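Local coordinates for myroilysin (Myroides sp. CSLB8, PDB 5ZJK), which binds a zinc ion and probably hydrolyses peptide bonds as a metalloendopeptidase of the astacin family, at residues 114-119 against 149-154; 128-133 against 140-145; 162-167 against 189-194. One frame throughout, in Å; residues are numbered along the deposited sequence.

Interaction 1. Residues 114-119 against 149-154; sequences EHQHPL and LFATYS
Gln116 is joined to residues 149-154 by both its backbone and its side chain. Its carbonyl O accepts from Tyr153 N at 3.0 Å, a nearly straight bond with 169° at the hydrogen. The same O also has Thr152 CA at 3.5 Å, a CA-H...O contact beside the stronger bond. A second CA-H...O contact brings Pro118 CA to 3.3 Å from Tyr153 O. The two segments, neither of them a strand, run in much the same direction, their end-to-end lines 16° apart. The side chain of Gln116 leaves with CG anti to the carbonyl carbon and is extended beyond it, which carries the amide to just past the C-terminal end of helix 142-150. There NE2 donates to Ala151 O at 2.9 Å, a bent bond with the acceptor tilted from the amide plane. NE2 also bonds to Asn147 O, so one amide nitrogen serves one carbonyl in the last turn and one just beyond it. The ring of Tyr153 stands almost perpendicular to this amide, its CE1 4.0 Å from Gln116 OE1. His115 brings a ring edge to the same helix end: Leu149 O lies in the ring plane, 3.6 Å from CD2, and NE2 is hydrogen-bonded to Asn148 O. The ring also meets that of the zinc ligand His113 and stacks with Tyr171, which places the contact beside the metal site. Backbone carbonyls where helix 142-150 stops are thus answered by side chains of the loop following the zinc ligand, a polar link from metal site to helix end.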
# COMPACT_ATOMS: atom_id res chain seq x y z
N GLU A 114 -0.74 5.01 6.29
CA GLU A 114 -0.26 5.43 7.61
C GLU A 114 -0.67 6.86 7.94
O GLU A 114 -0.68 7.25 9.11
CB GLU A 114 1.26 5.28 7.70
CG GLU A 114 1.82 5.34 9.11
CD GLU A 114 1.51 4.10 9.94
OE1 GLU A 114 0.81 3.20 9.43
OE2 GLU A 114 1.96 4.03 11.10
N HIS A 115 -1.02 7.64 6.93
CA HIS A 115 -1.50 9.00 7.17
C HIS A 115 -2.98 8.98 7.57
O HIS A 115 -3.57 10.02 7.86
CB HIS A 115 -1.29 9.89 5.94
CG HIS A 115 -2.10 9.48 4.74
ND1 HIS A 115 -1.62 8.62 3.78
CD2 HIS A 115 -3.34 9.83 4.35
CE1 HIS A 115 -2.54 8.45 2.85
NE2 HIS A 115 -3.59 9.17 3.17
N GLN A 116 -3.55 7.78 7.60
CA GLN A 116 -4.92 7.58 8.07
C GLN A 116 -4.92 6.68 9.30
O GLN A 116 -5.93 6.06 9.64
CB GLN A 116 -5.79 6.98 6.97
CG GLN A 116 -5.84 7.82 5.70
CD GLN A 116 -6.84 7.28 4.69
OE1 GLN A 116 -6.61 6.24 4.07
NE2 GLN A 116 -7.95 7.98 4.52
N HIS A 117 -3.77 6.61 9.97
CA HIS A 117 -3.58 5.81 11.18
C HIS A 117 -4.61 6.17 12.25
O HIS A 117 -4.95 7.34 12.41
CB HIS A 117 -2.16 6.01 11.71
CG HIS A 117 -1.72 4.96 12.68
ND1 HIS A 117 -1.97 5.05 14.03
CD2 HIS A 117 -1.03 3.81 12.49
CE1 HIS A 117 -1.46 3.99 14.64
NE2 HIS A 117 -0.89 3.22 13.73
N PRO A 118 -5.12 5.17 12.98
CA PRO A 118 -6.15 5.41 13.99
C PRO A 118 -5.68 6.25 15.18
O PRO A 118 -6.51 6.83 15.87
CB PRO A 118 -6.53 3.99 14.46
CG PRO A 118 -5.36 3.15 14.09
CD PRO A 118 -4.83 3.73 12.82
N LEU A 119 -4.37 6.32 15.40
CA LEU A 119 -3.83 7.08 16.53
C LEU A 119 -3.39 8.48 16.14
O LEU A 119 -3.04 9.29 17.00
CB LEU A 119 -2.66 6.33 17.16
CG LEU A 119 -2.94 5.00 17.85
CD1 LEU A 119 -1.66 4.43 18.44
CD2 LEU A 119 -4.00 5.16 18.93
N LEU A 149 -7.38 11.30 2.38
CA LEU A 149 -6.35 12.00 3.13
C LEU A 149 -6.77 12.31 4.56
O LEU A 149 -6.13 11.85 5.51
CB LEU A 149 -5.97 13.31 2.42
CG LEU A 149 -5.49 13.19 0.97
CD1 LEU A 149 -5.12 14.55 0.41
CD2 LEU A 149 -4.31 12.23 0.87
N PHE A 150 -7.84 13.08 4.72
CA PHE A 150 -8.24 13.61 6.02
C PHE A 150 -8.78 12.54 6.96
O PHE A 150 -8.46 12.53 8.15
CB PHE A 150 -9.28 14.71 5.85
CG PHE A 150 -8.76 15.94 5.14
CD1 PHE A 150 -7.40 16.13 4.96
CD2 PHE A 150 -9.63 16.89 4.66
CE1 PHE A 150 -6.92 17.25 4.32
CE2 PHE A 150 -9.16 18.02 4.01
CZ PHE A 150 -7.80 18.20 3.84
N ALA A 151 -9.60 11.64 6.43
CA ALA A 151 -10.26 10.62 7.25
C ALA A 151 -9.27 9.62 7.83
O ALA A 151 -8.31 9.22 7.16
CB ALA A 151 -11.32 9.90 6.44
N THR A 152 -9.50 9.22 9.08
CA THR A 152 -8.68 8.21 9.73
C THR A 152 -9.52 6.99 10.10
O THR A 152 -10.74 7.08 10.18
CB THR A 152 -8.00 8.76 11.00
OG1 THR A 152 -9.00 9.15 11.95
CG2 THR A 152 -7.13 9.95 10.67
N TYR A 153 -8.86 5.86 10.31
CA TYR A 153 -9.55 4.65 10.73
C TYR A 153 -9.76 4.65 12.23
O TYR A 153 -9.29 5.55 12.93
CB TYR A 153 -8.76 3.41 10.30
CG TYR A 153 -8.87 3.08 8.83
CD1 TYR A 153 -8.24 3.88 7.88
CD2 TYR A 153 -9.58 1.98 8.39
CE1 TYR A 153 -8.34 3.59 6.53
CE2 TYR A 153 -9.68 1.68 7.05
CZ TYR A 153 -9.06 2.49 6.12
OH TYR A 153 -9.15 2.19 4.78
N SER A 154 -10.49 3.66 12.73
CA SER A 154 -10.76 3.57 14.16
C SER A 154 -9.90 2.49 14.81
O SER A 154 -9.47 1.55 14.15
CB SER A 154 -12.24 3.28 14.41
OG SER A 154 -12.55 1.92 14.15

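Interaction 2. Residues 128-133 against 140-145; sequences KVYAYY and WSKKDV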
# COMPACT_ATOMS: atom_id res chain seq x y z
N LYS A 128 -5.20 24.51 1.63
CA LYS A 128 -4.04 24.36 0.77
C LYS A 128 -3.95 22.94 0.20
O LYS A 128 -3.45 22.73 -0.90
CB LYS A 128 -2.75 24.70 1.52
CG LYS A 128 -2.69 26.14 2.02
CD LYS A 128 -1.28 26.51 2.45
CE LYS A 128 -1.24 27.89 3.08
NZ LYS A 128 0.10 28.19 3.66
N VAL A 129 -4.44 21.97 0.97
CA VAL A 129 -4.50 20.59 0.50
C VAL A 129 -5.52 20.46 -0.63
O VAL A 129 -5.22 19.90 -1.68
CB VAL A 129 -4.87 19.62 1.64
CG1 VAL A 129 -5.14 18.23 1.08
CG2 VAL A 129 -3.76 19.57 2.67
N TYR A 130 -6.72 20.99 -0.39
CA TYR A 130 -7.76 21.04 -1.41
C TYR A 130 -7.24 21.71 -2.68
O TYR A 130 -7.40 21.19 -3.78
CB TYR A 130 -8.98 21.81 -0.90
CG TYR A 130 -9.88 21.03 0.02
CD1 TYR A 130 -10.31 19.75 -0.30
CD2 TYR A 130 -10.33 21.58 1.22
CE1 TYR A 130 -11.14 19.04 0.54
CE2 TYR A 130 -11.16 20.88 2.07
CZ TYR A 130 -11.56 19.61 1.73
OH TYR A 130 -12.39 18.91 2.57
N ALA A 131 -6.60 22.87 -2.51
CA ALA A 131 -6.11 23.66 -3.63
C ALA A 131 -5.09 22.90 -4.47
O ALA A 131 -5.16 22.92 -5.70
CB ALA A 131 -5.50 24.96 -3.11
N TYR A 132 -4.14 22.24 -3.82
CA TYR A 132 -3.11 21.51 -4.55
C TYR A 132 -3.68 20.32 -5.31
O TYR A 132 -3.39 20.13 -6.49
CB TYR A 132 -2.00 21.02 -3.62
CG TYR A 132 -1.09 20.04 -4.31
CD1 TYR A 132 -0.17 20.48 -5.26
CD2 TYR A 132 -1.17 18.68 -4.05
CE1 TYR A 132 0.66 19.59 -5.91
CE2 TYR A 132 -0.34 17.78 -4.71
CZ TYR A 132 0.57 18.24 -5.63
OH TYR A 132 1.39 17.36 -6.28
N TYR A 133 -4.48 19.50 -4.63
CA TYR A 133 -4.97 18.26 -5.21
C TYR A 133 -6.09 18.50 -6.22
O TYR A 133 -6.47 17.59 -6.96
CB TYR A 133 -5.45 17.31 -4.10
CG TYR A 133 -4.32 16.61 -3.39
CD1 TYR A 133 -3.81 15.41 -3.86
CD2 TYR A 133 -3.74 17.16 -2.25
CE1 TYR A 133 -2.78 14.76 -3.22
CE2 TYR A 133 -2.71 16.52 -1.59
CZ TYR A 133 -2.23 15.33 -2.08
OH TYR A 133 -1.20 14.69 -1.44
N TRP A 140 -8.21 15.87 -7.93
CA TRP A 140 -9.10 15.23 -6.98
C TRP A 140 -10.27 16.12 -6.60
O TRP A 140 -10.16 17.35 -6.61
CB TRP A 140 -8.33 14.83 -5.72
CG TRP A 140 -7.55 13.56 -5.85
CD1 TRP A 140 -7.38 12.82 -6.99
CD2 TRP A 140 -6.83 12.88 -4.82
NE1 TRP A 140 -6.59 11.72 -6.72
CE2 TRP A 140 -6.24 11.74 -5.39
CE3 TRP A 140 -6.62 13.13 -3.46
CZ2 TRP A 140 -5.46 10.84 -4.66
CZ3 TRP A 140 -5.84 12.25 -2.73
CH2 TRP A 140 -5.28 11.12 -3.33
N SER A 141 -11.40 15.51 -6.26
CA SER A 141 -12.57 16.24 -5.79
C SER A 141 -12.53 16.35 -4.27
O SER A 141 -11.55 15.95 -3.64
CB SER A 141 -13.86 15.55 -6.24
OG SER A 141 -13.93 14.23 -5.73
N LYS A 142 -13.58 16.91 -3.69
CA LYS A 142 -13.66 17.06 -2.24
C LYS A 142 -13.82 15.70 -1.56
O LYS A 142 -13.26 15.46 -0.49
CB LYS A 142 -14.81 17.98 -1.85
CG LYS A 142 -14.86 18.31 -0.36
CD LYS A 142 -16.05 19.19 -0.02
CE LYS A 142 -16.01 19.60 1.44
NZ LYS A 142 -15.94 18.42 2.35
N LYS A 143 -14.60 14.83 -2.19
CA LYS A 143 -14.80 13.48 -1.68
C LYS A 143 -13.50 12.69 -1.71
O LYS A 143 -13.22 11.89 -0.82
CB LYS A 143 -15.88 12.76 -2.49
CG LYS A 143 -16.29 11.39 -1.95
CD LYS A 143 -17.35 10.76 -2.84
CE LYS A 143 -17.62 9.31 -2.46
NZ LYS A 143 -18.44 9.20 -1.22
N ASP A 144 -12.71 12.94 -2.75
CA ASP A 144 -11.40 12.31 -2.89
C ASP A 144 -10.48 12.69 -1.73
O ASP A 144 -9.87 11.83 -1.10
CB ASP A 144 -10.75 12.70 -4.22
CG ASP A 144 -11.32 11.94 -5.39
OD1 ASP A 144 -11.60 10.73 -5.24
OD2 ASP A 144 -11.50 12.54 -6.47
N VAL A 145 -10.38 13.99 -1.46
CA VAL A 145 -9.50 14.49 -0.42
C VAL A 145 -9.96 14.05 0.97
O VAL A 145 -9.17 13.53 1.76
CB VAL A 145 -9.41 16.03 -0.45
CG1 VAL A 145 -8.54 16.54 0.69
CG2 VAL A 145 -8.87 16.50 -1.79
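Tyr133 and Trp140 run alongside each other in the same direction, where helix 126-134 faces the start of helix 142-150. Both side chains place CG anti to their own carbonyl carbon, with chi1 near -80°. Their planes are only 22° apart, but the ring of Tyr133 is slid away from the six-membered ring of Trp140, with centroids 5.0 Å apart. Overlap is therefore slight: Tyr133 CD1 sits over one face of the indole near its rim, 3.6 Å from Trp140 CE3. The backbones meet at the same pair, Trp140 N donating to Tyr133 O at 2.6 Å. Deeper between the helices, Val145 turns CG1 anti to its backbone N (chi1 177°), which presents that methyl to Val129 CG1 at 3.8 Å and to Tyr130. The Tyr130 ring meets Val145 obliquely, CE1 lying 3.6 Å from CB, and also reaches the aliphatic part of Lys142. That lysine is extended until chi4, where it bends, and its NZ forms a salt bridge with Asp146. Ser141 and Asp144 make a capping box at the N-terminus of the second helix, Ser141 N donating to Asp144 OD2 at 3.0 Å, while the return bond from Asp144 N to Ser141 OG is weak. With one backbone bond where the connection re-enters the second helix and no salt bridge across the contact, burial of apolar and aromatic surface probably contributes most to joining the helices.

Interaction 3. Residues 162-167 against 189-194; sequences AYDTQS and VLSATD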
# COMPACT_ATOMS: atom_id res chain seq x y z
N ALA A 162 2.44 1.91 16.95
CA ALA A 162 2.53 3.35 17.09
C ALA A 162 2.62 3.99 15.71
O ALA A 162 3.13 3.37 14.77
CB ALA A 162 3.74 3.74 17.94
N TYR A 163 2.11 5.21 15.58
CA TYR A 163 2.14 5.94 14.32
C TYR A 163 3.58 6.09 13.81
O TYR A 163 4.44 6.63 14.51
CB TYR A 163 1.47 7.30 14.48
CG TYR A 163 1.71 8.27 13.35
CD1 TYR A 163 1.27 8.00 12.06
CD2 TYR A 163 2.35 9.48 13.58
CE1 TYR A 163 1.49 8.89 11.03
CE2 TYR A 163 2.56 10.38 12.56
CZ TYR A 163 2.13 10.08 11.28
OH TYR A 163 2.35 10.98 10.26
N ASP A 164 3.83 5.61 12.60
CA ASP A 164 5.18 5.54 12.05
C ASP A 164 5.33 6.39 10.79
O ASP A 164 4.87 6.02 9.72
CB ASP A 164 5.55 4.09 11.75
CG ASP A 164 6.94 3.94 11.16
OD1 ASP A 164 7.80 4.81 11.43
OD2 ASP A 164 7.17 2.96 10.43
N THR A 165 6.00 7.53 10.93
CA THR A 165 6.18 8.47 9.82
C THR A 165 7.10 7.94 8.73
O THR A 165 7.14 8.49 7.63
CB THR A 165 6.74 9.82 10.32
OG1 THR A 165 7.98 9.60 11.01
CG2 THR A 165 5.76 10.50 11.25
N GLN A 166 7.84 6.88 9.03
CA GLN A 166 8.80 6.34 8.08
C GLN A 166 8.28 5.07 7.40
O GLN A 166 8.98 4.44 6.62
CB GLN A 166 10.13 6.05 8.78
CG GLN A 166 10.82 7.29 9.31
CD GLN A 166 12.04 6.96 10.14
OE1 GLN A 166 12.70 5.94 9.93
NE2 GLN A 166 12.35 7.82 11.10
N SER A 167 7.04 4.71 7.71
CA SER A 167 6.44 3.50 7.17
C SER A 167 6.30 3.55 5.66
O SER A 167 6.13 4.62 5.07
CB SER A 167 5.07 3.26 7.81
OG SER A 167 4.48 2.07 7.31
N VAL A 189 11.55 2.17 1.52
CA VAL A 189 11.92 0.86 2.05
C VAL A 189 11.14 0.56 3.33
O VAL A 189 10.52 1.45 3.91
CB VAL A 189 13.43 0.76 2.37
CG1 VAL A 189 14.26 0.92 1.10
CG2 VAL A 189 13.83 1.79 3.41
N LEU A 190 11.17 -0.70 3.75
CA LEU A 190 10.53 -1.11 4.99
C LEU A 190 11.18 -0.43 6.19
O LEU A 190 12.39 -0.53 6.40
CB LEU A 190 10.61 -2.63 5.16
CG LEU A 190 9.75 -3.48 4.23
CD1 LEU A 190 10.00 -4.95 4.46
CD2 LEU A 190 8.29 -3.15 4.44
N SER A 191 10.37 0.28 6.98
CA SER A 191 10.86 0.90 8.19
C SER A 191 11.08 -0.15 9.27
O SER A 191 10.68 -1.30 9.10
CB SER A 191 9.89 1.97 8.69
OG SER A 191 8.74 1.39 9.28
N ALA A 192 11.73 0.23 10.36
CA ALA A 192 11.97 -0.69 11.46
C ALA A 192 10.66 -1.07 12.14
O ALA A 192 10.47 -2.21 12.55
CB ALA A 192 12.94 -0.08 12.46
N THR A 193 9.76 -0.09 12.26
CA THR A 193 8.45 -0.33 12.85
C THR A 193 7.62 -1.24 11.95
O THR A 193 6.85 -2.07 12.44
CB THR A 193 7.70 0.99 13.10
OG1 THR A 193 8.49 1.84 13.94
CG2 THR A 193 6.36 0.74 13.77
N ASP A 194 7.79 -1.10 10.64
CA ASP A 194 7.12 -1.97 9.67
C ASP A 194 7.47 -3.43 9.91
O ASP A 194 6.59 -4.28 10.02
CB ASP A 194 7.50 -1.58 8.24
CG ASP A 194 6.75 -0.36 7.75
OD1 ASP A 194 5.66 -0.06 8.29
OD2 ASP A 194 7.25 0.31 6.82
O HOH W 1 4.87 0.99 10.38
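A type I beta turn from Asp164 to Ser167 is set against the start of helix 192-201, with the CA atoms of Ser167 and Ser191 5.2 Å apart. Asp164 sets CG opposite its backbone N (chi1 179°), which brings OD2 to Ser191 OG; the serine donates at 2.5 Å, nearly along the C-O axis. Its other oxygen, OD1, is met from above the carboxylate plane by Gln166 N, closing an Asx turn. Ser167 OG reaches the second acid, donating at 2.6 Å to the syn lone pair of Asp194 OD1. The carboxylates come close, Asp164 OD2 being 4.0 Å from Asp194 OD1, and a water donating to both probably eases their repulsion. With an alanine at Asp164, Ser191 OG would probably lose its acceptor and the turn its Asx bond, leaving the water held by Asp194 alone of the two acids. Ser191 OG also accepts from Asp194 N at 3.0 Å, while Asp194 OD2 receives Ser191 N and Ile168 N. Ser191 and Asp194 thus form a capping box at the helix N-terminus, fastened to the turn that leads into Met169, which from its sequence context is probably the methionine of the Met-turn characteristic of metzincins such as the astacins.

Overall arrangement
Interactions 1 and 2 share helix 142-150: its first part faces helix 126-134 in interaction 2, its end meets the loop of interaction 1, and Leu149 packs on Val129 and Tyr133 between them. Interaction 3 stands apart from interaction 2, with nearest atoms about 13 Å apart, but joins interaction 1 through Glu114 OE2, which accepts from Asp164 N and also from the N-terminal Gly1. All three are partly buried, with four buried residues each in interactions 1 and 3 and two in interaction 2. Interaction 2 is the most peripheral, its centre 20 Å from the centre of the chain, and largely apolar; interactions 1 and 3, whose centres lie 14 and 13 Å from that point, are polar, relying on carbonyl acceptors and on carboxylates respectively.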